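Local structure of 2-oxoadipate dioxygenase/decarboxylase, chloroplastic/amyloplastic (Oryza sativa, 6W1K) at residues Y50-R63 with L193-I207. The protein catalyses the iron(II)-dependent conversion of 2-oxoadipate and dioxygen to (R)-2-hydroxyglutarate and carbon dioxide, a step of plant lysine catabolism. Numbering follows the deposited sequence.
Sequences YDGDHICYDHFAFR and LNHTTISTHRLISDI. With NI (nickel (II) ion), chain E; OOG (2-oxoadipic acid), chain F.
The imidazole of H59 carries T197 OG1 over the centre of one face, 3.0 Å above the ring plane, a contact without a hydrogen bond, while D58 meets its edge: ND1 donates in plane to the anti lone pair of D58 OD1 at 2.6 Å. With chi1 at 63°, CG of H59 sits between backbone N and carbonyl carbon, which brings NE2 inward to nickel at 2.1 Å, at the site where iron(II) binds in the active enzyme. The H195 ring stands nearly perpendicular to the H59 ring (planes 84° apart) and binds the same ion through NE2, with 2-oxoadipate O5 at its edge and A61 CB obliquely beside it. R63, extended from CG to NE, presents its guanidinium edge to one carboxylate of the ligand, NE to O1 and NH2 to O2, both bonds almost straight. L193 CD1 lies over a face of the F62 ring. The other end illustrates how one carboxylate can organise a loop. D51 OD1 accepts from I204 N (172°) through its syn lone pair and from H54 ND1, whereas OD2 takes S205 N and OG, each at 2.6 Å; I204 CG2 rests 3.7 Å from the centroid of the H54 ring, over its face. With alanine in place of D51, the amides of I204 and S205 would probably lose their acceptor and the H54 ring would be freer to turn. D206 OD2 receives the hydroxyl of Y50 at the ring edge. Strand 57-65 runs antiparallel to strand 195-199, joining two metal-binding histidines in a fold of the glyoxalase clan; E267 of strand 258-271, parallel to 195-199, completes the protein's share of the nickel site, R271 forms a salt bridge with D58, and strand 121-127 flanks 57-65 as helix 38-51 packs on I55, Y57 and I198.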
loop_
_atom_site.group_PDB
_atom_site.type_symbol
_atom_site.label_atom_id
_atom_site.label_comp_id
_atom_site.label_asym_id
_atom_site.label_seq_id
_atom_site.Cartn_x
_atom_site.Cartn_y
_atom_site.Cartn_z
ATOM N N TYR A 50 1.553 -21.582 8.915
ATOM C CA TYR A 50 1.295 -21.531 10.348
ATOM C C TYR A 50 -0.199 -21.447 10.666
ATOM O O TYR A 50 -0.686 -22.119 11.576
ATOM C CB TYR A 50 2.023 -20.325 10.935
ATOM C CG TYR A 50 1.941 -20.227 12.432
ATOM C CD1 TYR A 50 2.899 -20.839 13.239
ATOM C CD2 TYR A 50 0.919 -19.517 13.040
ATOM C CE1 TYR A 50 2.836 -20.753 14.623
ATOM C CE2 TYR A 50 0.844 -19.424 14.424
ATOM C CZ TYR A 50 1.809 -20.040 15.209
ATOM O OH TYR A 50 1.736 -19.956 16.579
ATOM N N ASP A 51 -0.935 -20.618 9.939
ATOM C CA ASP A 51 -2.297 -20.287 10.316
ATOM C C ASP A 51 -3.351 -21.002 9.490
ATOM O O ASP A 51 -4.496 -21.116 9.943
ATOM C CB ASP A 51 -2.520 -18.778 10.172
ATOM C CG ASP A 51 -3.824 -18.320 10.783
ATOM O OD1 ASP A 51 -4.839 -18.268 10.061
ATOM O OD2 ASP A 51 -3.818 -18.006 11.990
ATOM N N GLY A 52 -3.014 -21.458 8.295
ATOM C CA GLY A 52 -4.008 -21.994 7.386
ATOM C C GLY A 52 -4.364 -20.989 6.311
ATOM O O GLY A 52 -3.791 -19.903 6.217
ATOM N N ASP A 53 -5.347 -21.356 5.488
ATOM C CA ASP A 53 -5.724 -20.554 4.314
ATOM C C ASP A 53 -6.670 -19.433 4.736
ATOM O O ASP A 53 -7.879 -19.447 4.485
ATOM C CB ASP A 53 -6.362 -21.448 3.255
ATOM C CG ASP A 53 -6.589 -20.728 1.942
ATOM O OD1 ASP A 53 -6.045 -19.613 1.792
ATOM O OD2 ASP A 53 -7.310 -21.278 1.073
ATOM N N HIS A 54 -6.103 -18.420 5.363
ATOM C CA HIS A 54 -6.962 -17.388 5.925
ATOM C C HIS A 54 -6.420 -15.989 5.705
ATOM O O HIS A 54 -6.839 -15.064 6.404
ATOM C CB HIS A 54 -7.145 -17.598 7.424
ATOM C CG HIS A 54 -7.619 -18.967 7.774
ATOM N ND1 HIS A 54 -6.826 -19.889 8.415
ATOM C CD2 HIS A 54 -8.800 -19.578 7.534
ATOM C CE1 HIS A 54 -7.509 -21.009 8.579
ATOM N NE2 HIS A 54 -8.714 -20.840 8.068
ATOM N N ILE A 55 -5.483 -15.815 4.786
ATOM C CA ILE A 55 -4.855 -14.526 4.559
ATOM C C ILE A 55 -5.798 -13.626 3.762
ATOM O O ILE A 55 -6.211 -13.953 2.645
ATOM C CB ILE A 55 -3.514 -14.703 3.836
ATOM C CG1 ILE A 55 -2.539 -15.495 4.718
ATOM C CG2 ILE A 55 -2.929 -13.390 3.472
ATOM C CD1 ILE A 55 -1.271 -15.862 3.985
ATOM N N CYS A 56 -6.138 -12.488 4.342
ATOM C CA CYS A 56 -6.945 -11.467 3.700
ATOM C C CYS A 56 -6.125 -10.192 3.631
ATOM O O CYS A 56 -5.369 -9.876 4.550
ATOM C CB CYS A 56 -8.226 -11.215 4.477
ATOM S SG CYS A 56 -9.250 -12.692 4.569
ATOM N N TYR A 57 -6.312 -9.451 2.563
ATOM C CA TYR A 57 -5.541 -8.252 2.322
ATOM C C TYR A 57 -6.323 -7.055 2.823
ATOM O O TYR A 57 -7.415 -6.777 2.333
ATOM C CB TYR A 57 -5.242 -8.114 0.844
ATOM C CG TYR A 57 -4.228 -9.110 0.340
ATOM C CD1 TYR A 57 -3.227 -9.605 1.172
ATOM C CD2 TYR A 57 -4.242 -9.524 -0.982
ATOM C CE1 TYR A 57 -2.264 -10.493 0.688
ATOM C CE2 TYR A 57 -3.275 -10.422 -1.473
ATOM C CZ TYR A 57 -2.297 -10.895 -0.631
ATOM O OH TYR A 57 -1.337 -11.765 -1.091
ATOM N N ASP A 58 -5.759 -6.354 3.797
ATOM C CA ASP A 58 -6.438 -5.191 4.372
ATOM C C ASP A 58 -6.483 -4.046 3.373
ATOM O O ASP A 58 -7.529 -3.407 3.177
ATOM C CB ASP A 58 -5.701 -4.767 5.631
ATOM C CG ASP A 58 -6.343 -3.568 6.310
ATOM O OD1 ASP A 58 -6.076 -2.399 5.917
ATOM O OD2 ASP A 58 -7.139 -3.811 7.220
ATOM N N HIS A 59 -5.345 -3.764 2.744
ATOM C CA HIS A 59 -5.260 -2.751 1.697
ATOM C C HIS A 59 -4.016 -2.952 0.832
ATOM O O HIS A 59 -3.071 -3.656 1.198
ATOM C CB HIS A 59 -5.273 -1.335 2.299
ATOM C CG HIS A 59 -4.109 -1.024 3.194
ATOM N ND1 HIS A 59 -4.094 -1.345 4.530
ATOM C CD2 HIS A 59 -2.940 -0.355 2.959
ATOM C CE1 HIS A 59 -2.965 -0.921 5.080
ATOM N NE2 HIS A 59 -2.254 -0.311 4.152
ATOM N N PHE A 60 -4.066 -2.346 -0.354
ATOM C CA PHE A 60 -2.969 -2.176 -1.291
ATOM C C PHE A 60 -2.572 -0.708 -1.227
ATOM O O PHE A 60 -3.436 0.142 -1.031
ATOM C CB PHE A 60 -3.409 -2.482 -2.720
ATOM C CG PHE A 60 -3.436 -3.934 -3.096
ATOM C CD1 PHE A 60 -3.312 -4.934 -2.141
ATOM C CD2 PHE A 60 -3.601 -4.295 -4.433
ATOM C CE1 PHE A 60 -3.331 -6.243 -2.487
ATOM C CE2 PHE A 60 -3.597 -5.625 -4.804
ATOM C CZ PHE A 60 -3.478 -6.609 -3.810
ATOM N N ALA A 61 -1.283 -0.391 -1.437
ATOM C CA ALA A 61 -0.847 1.009 -1.440
ATOM C C ALA A 61 0.033 1.286 -2.663
ATOM O O ALA A 61 0.726 0.394 -3.151
ATOM C CB ALA A 61 -0.110 1.365 -0.150
ATOM N N PHE A 62 -0.087 2.497 -3.206
ATOM C CA PHE A 62 0.627 2.929 -4.410
ATOM C C PHE A 62 1.164 4.338 -4.177
ATOM O O PHE A 62 0.581 5.115 -3.417
ATOM C CB PHE A 62 -0.266 2.937 -5.681
ATOM C CG PHE A 62 -0.898 1.607 -6.001
ATOM C CD1 PHE A 62 -2.112 1.241 -5.432
ATOM C CD2 PHE A 62 -0.283 0.730 -6.864
ATOM C CE1 PHE A 62 -2.669 0.020 -5.734
ATOM C CE2 PHE A 62 -0.831 -0.497 -7.184
ATOM C CZ PHE A 62 -2.038 -0.845 -6.627
ATOM N N ARG A 63 2.267 4.669 -4.878
ATOM C CA ARG A 63 2.907 5.970 -4.819
ATOM C C ARG A 63 2.980 6.607 -6.201
ATOM O O ARG A 63 3.138 5.913 -7.215
ATOM C CB ARG A 63 4.318 5.848 -4.248
ATOM C CG ARG A 63 4.356 5.306 -2.826
ATOM C CD ARG A 63 5.750 5.371 -2.252
ATOM N NE ARG A 63 5.780 4.890 -0.877
ATOM C CZ ARG A 63 6.899 4.715 -0.188
ATOM N NH1 ARG A 63 8.070 4.988 -0.754
ATOM N NH2 ARG A 63 6.852 4.260 1.045
ATOM N N LEU A 193 2.968 -1.951 -7.038
ATOM C CA LEU A 193 2.384 -2.055 -5.708
ATOM C C LEU A 193 3.460 -1.814 -4.655
ATOM O O LEU A 193 4.499 -2.494 -4.643
ATOM C CB LEU A 193 1.781 -3.438 -5.560
ATOM C CG LEU A 193 1.110 -3.737 -4.248
ATOM C CD1 LEU A 193 -0.173 -2.918 -4.040
ATOM C CD2 LEU A 193 0.821 -5.229 -4.272
ATOM N N ASN A 194 3.225 -0.830 -3.784
ATOM C CA ASN A 194 4.224 -0.463 -2.773
ATOM C C ASN A 194 4.162 -1.395 -1.565
ATOM O O ASN A 194 5.199 -1.715 -0.960
ATOM C CB ASN A 194 4.001 0.990 -2.361
ATOM C CG ASN A 194 4.813 1.373 -1.159
ATOM O OD1 ASN A 194 4.334 1.305 -0.036
ATOM N ND2 ASN A 194 6.059 1.757 -1.385
ATOM N N HIS A 195 2.954 -1.847 -1.207
ATOM C CA HIS A 195 2.831 -2.963 -0.286
ATOM C C HIS A 195 1.408 -3.499 -0.309
ATOM O O HIS A 195 0.456 -2.825 -0.733
ATOM C CB HIS A 195 3.243 -2.580 1.138
ATOM C CG HIS A 195 2.353 -1.576 1.805
ATOM N ND1 HIS A 195 2.539 -0.211 1.684
ATOM C CD2 HIS A 195 1.303 -1.735 2.644
ATOM C CE1 HIS A 195 1.630 0.420 2.401
ATOM N NE2 HIS A 195 0.852 -0.482 2.976
ATOM N N THR A 196 1.291 -4.741 0.110
ATOM C CA THR A 196 0.019 -5.284 0.551
ATOM C C THR A 196 0.084 -5.368 2.066
ATOM O O THR A 196 1.151 -5.207 2.671
ATOM C CB THR A 196 -0.262 -6.652 -0.086
ATOM O OG1 THR A 196 -1.649 -6.992 0.127
ATOM C CG2 THR A 196 0.613 -7.724 0.521
ATOM N N THR A 197 -1.061 -5.659 2.675
ATOM C CA THR A 197 -1.239 -5.650 4.127
ATOM C C THR A 197 -2.033 -6.867 4.537
ATOM O O THR A 197 -3.114 -7.098 3.995
ATOM C CB THR A 197 -2.010 -4.399 4.551
ATOM O OG1 THR A 197 -1.373 -3.254 3.982
ATOM C CG2 THR A 197 -2.067 -4.240 6.044
ATOM N N ILE A 198 -1.521 -7.627 5.491
ATOM C CA ILE A 198 -2.238 -8.771 6.017
ATOM C C ILE A 198 -3.149 -8.287 7.133
ATOM O O ILE A 198 -2.710 -7.595 8.060
ATOM C CB ILE A 198 -1.270 -9.843 6.526
ATOM C CG1 ILE A 198 -0.425 -10.405 5.384
ATOM C CG2 ILE A 198 -2.032 -10.948 7.230
ATOM C CD1 ILE A 198 0.637 -11.376 5.908
ATOM N N SER A 199 -4.422 -8.651 7.040
ATOM C CA SER A 199 -5.394 -8.359 8.075
ATOM C C SER A 199 -5.245 -9.391 9.188
ATOM O O SER A 199 -5.804 -10.487 9.107
ATOM C CB SER A 199 -6.800 -8.397 7.475
ATOM O OG SER A 199 -7.732 -8.190 8.499
ATOM N N THR A 200 -4.512 -9.048 10.256
ATOM C CA THR A 200 -4.217 -10.077 11.257
ATOM C C THR A 200 -5.472 -10.575 11.962
ATOM O O THR A 200 -5.559 -11.760 12.298
ATOM C CB THR A 200 -3.194 -9.597 12.296
ATOM O OG1 THR A 200 -3.768 -8.653 13.214
ATOM C CG2 THR A 200 -1.990 -9.002 11.591
ATOM N N HIS A 201 -6.444 -9.691 12.234
ATOM C CA HIS A 201 -7.644 -10.110 12.962
ATOM C C HIS A 201 -8.492 -11.107 12.181
ATOM O O HIS A 201 -9.379 -11.729 12.770
ATOM C CB HIS A 201 -8.504 -8.890 13.342
ATOM C CG HIS A 201 -8.875 -8.025 12.174
ATOM N ND1 HIS A 201 -8.062 -7.006 11.714
ATOM C CD2 HIS A 201 -9.965 -8.029 11.371
ATOM C CE1 HIS A 201 -8.632 -6.431 10.670
ATOM N NE2 HIS A 201 -9.793 -7.025 10.448
ATOM N N ARG A 202 -8.266 -11.265 10.883
ATOM C CA ARG A 202 -8.938 -12.310 10.120
ATOM C C ARG A 202 -8.197 -13.644 10.159
ATOM O O ARG A 202 -8.725 -14.640 9.658
ATOM C CB ARG A 202 -9.138 -11.838 8.679
ATOM C CG ARG A 202 -10.076 -10.626 8.618
ATOM C CD ARG A 202 -10.456 -10.238 7.208
ATOM N NE ARG A 202 -11.788 -10.737 6.909
ATOM C CZ ARG A 202 -12.711 -10.041 6.263
ATOM N NH1 ARG A 202 -12.435 -8.813 5.835
ATOM N NH2 ARG A 202 -13.897 -10.581 6.035
ATOM N N LEU A 203 -7.005 -13.702 10.756
ATOM C CA LEU A 203 -6.352 -14.981 10.986
ATOM C C LEU A 203 -7.052 -15.721 12.120
ATOM O O LEU A 203 -7.785 -15.131 12.916
ATOM C CB LEU A 203 -4.876 -14.792 11.335
ATOM C CG LEU A 203 -4.066 -14.064 10.266
ATOM C CD1 LEU A 203 -2.679 -13.729 10.807
ATOM C CD2 LEU A 203 -3.987 -14.870 8.965
ATOM N N ILE A 204 -6.783 -17.019 12.226
ATOM C CA ILE A 204 -7.453 -17.862 13.216
ATOM C C ILE A 204 -6.537 -18.212 14.386
ATOM O O ILE A 204 -6.989 -18.296 15.525
ATOM C CB ILE A 204 -7.996 -19.142 12.545
ATOM C CG1 ILE A 204 -6.838 -19.982 11.996
ATOM C CG2 ILE A 204 -8.954 -18.773 11.426
ATOM C CD1 ILE A 204 -6.371 -21.119 12.905
ATOM N N SER A 205 -5.248 -18.429 14.136
ATOM C CA SER A 205 -4.359 -18.888 15.198
ATOM C C SER A 205 -3.988 -17.715 16.113
ATOM O O SER A 205 -4.523 -16.609 16.010
ATOM C CB SER A 205 -3.121 -19.542 14.594
ATOM O OG SER A 205 -2.269 -18.544 14.068
ATOM N N ASP A 206 -3.024 -17.939 17.005
ATOM C CA ASP A 206 -2.668 -16.926 17.992
ATOM C C ASP A 206 -1.999 -15.701 17.371
ATOM O O ASP A 206 -1.978 -14.637 18.001
ATOM C CB ASP A 206 -1.763 -17.559 19.064
ATOM C CG ASP A 206 -0.350 -17.833 18.560
ATOM O OD1 ASP A 206 0.600 -17.641 19.348
ATOM O OD2 ASP A 206 -0.184 -18.226 17.382
ATOM N N ILE A 207 -1.474 -15.804 16.151
ATOM C CA ILE A 207 -0.849 -14.646 15.526
ATOM C C ILE A 207 -1.899 -13.702 14.944
ATOM O O ILE A 207 -1.560 -12.707 14.298
ATOM C CB ILE A 207 0.162 -15.075 14.449
ATOM C CG1 ILE A 207 -0.511 -15.909 13.360
ATOM C CG2 ILE A 207 1.295 -15.891 15.079
ATOM C CD1 ILE A 207 0.339 -16.017 12.080
HETATM NI NI NI E . -0.356 0.492 4.489
HETATM C C2 OOG F . 1.926 4.153 2.179
HETATM C C3 OOG F . 2.164 4.259 3.687
HETATM C C4 OOG F . 0.845 4.548 4.412
HETATM C C6 OOG F . -0.787 3.057 5.869
HETATM O O4 OOG F . -1.121 4.035 6.585
HETATM O O3 OOG F . -1.114 1.899 6.210
HETATM C C5 OOG F . 0.014 3.278 4.592
HETATM C C1 OOG F . 3.244 4.094 1.393
HETATM O O1 OOG F . 3.254 4.327 0.234
HETATM O O2 OOG F . 4.449 3.762 2.013
HETATM O O5 OOG F . -0.020 2.457 3.745
HETATM O O HOH W 1 -5.892 -12.337 7.092
#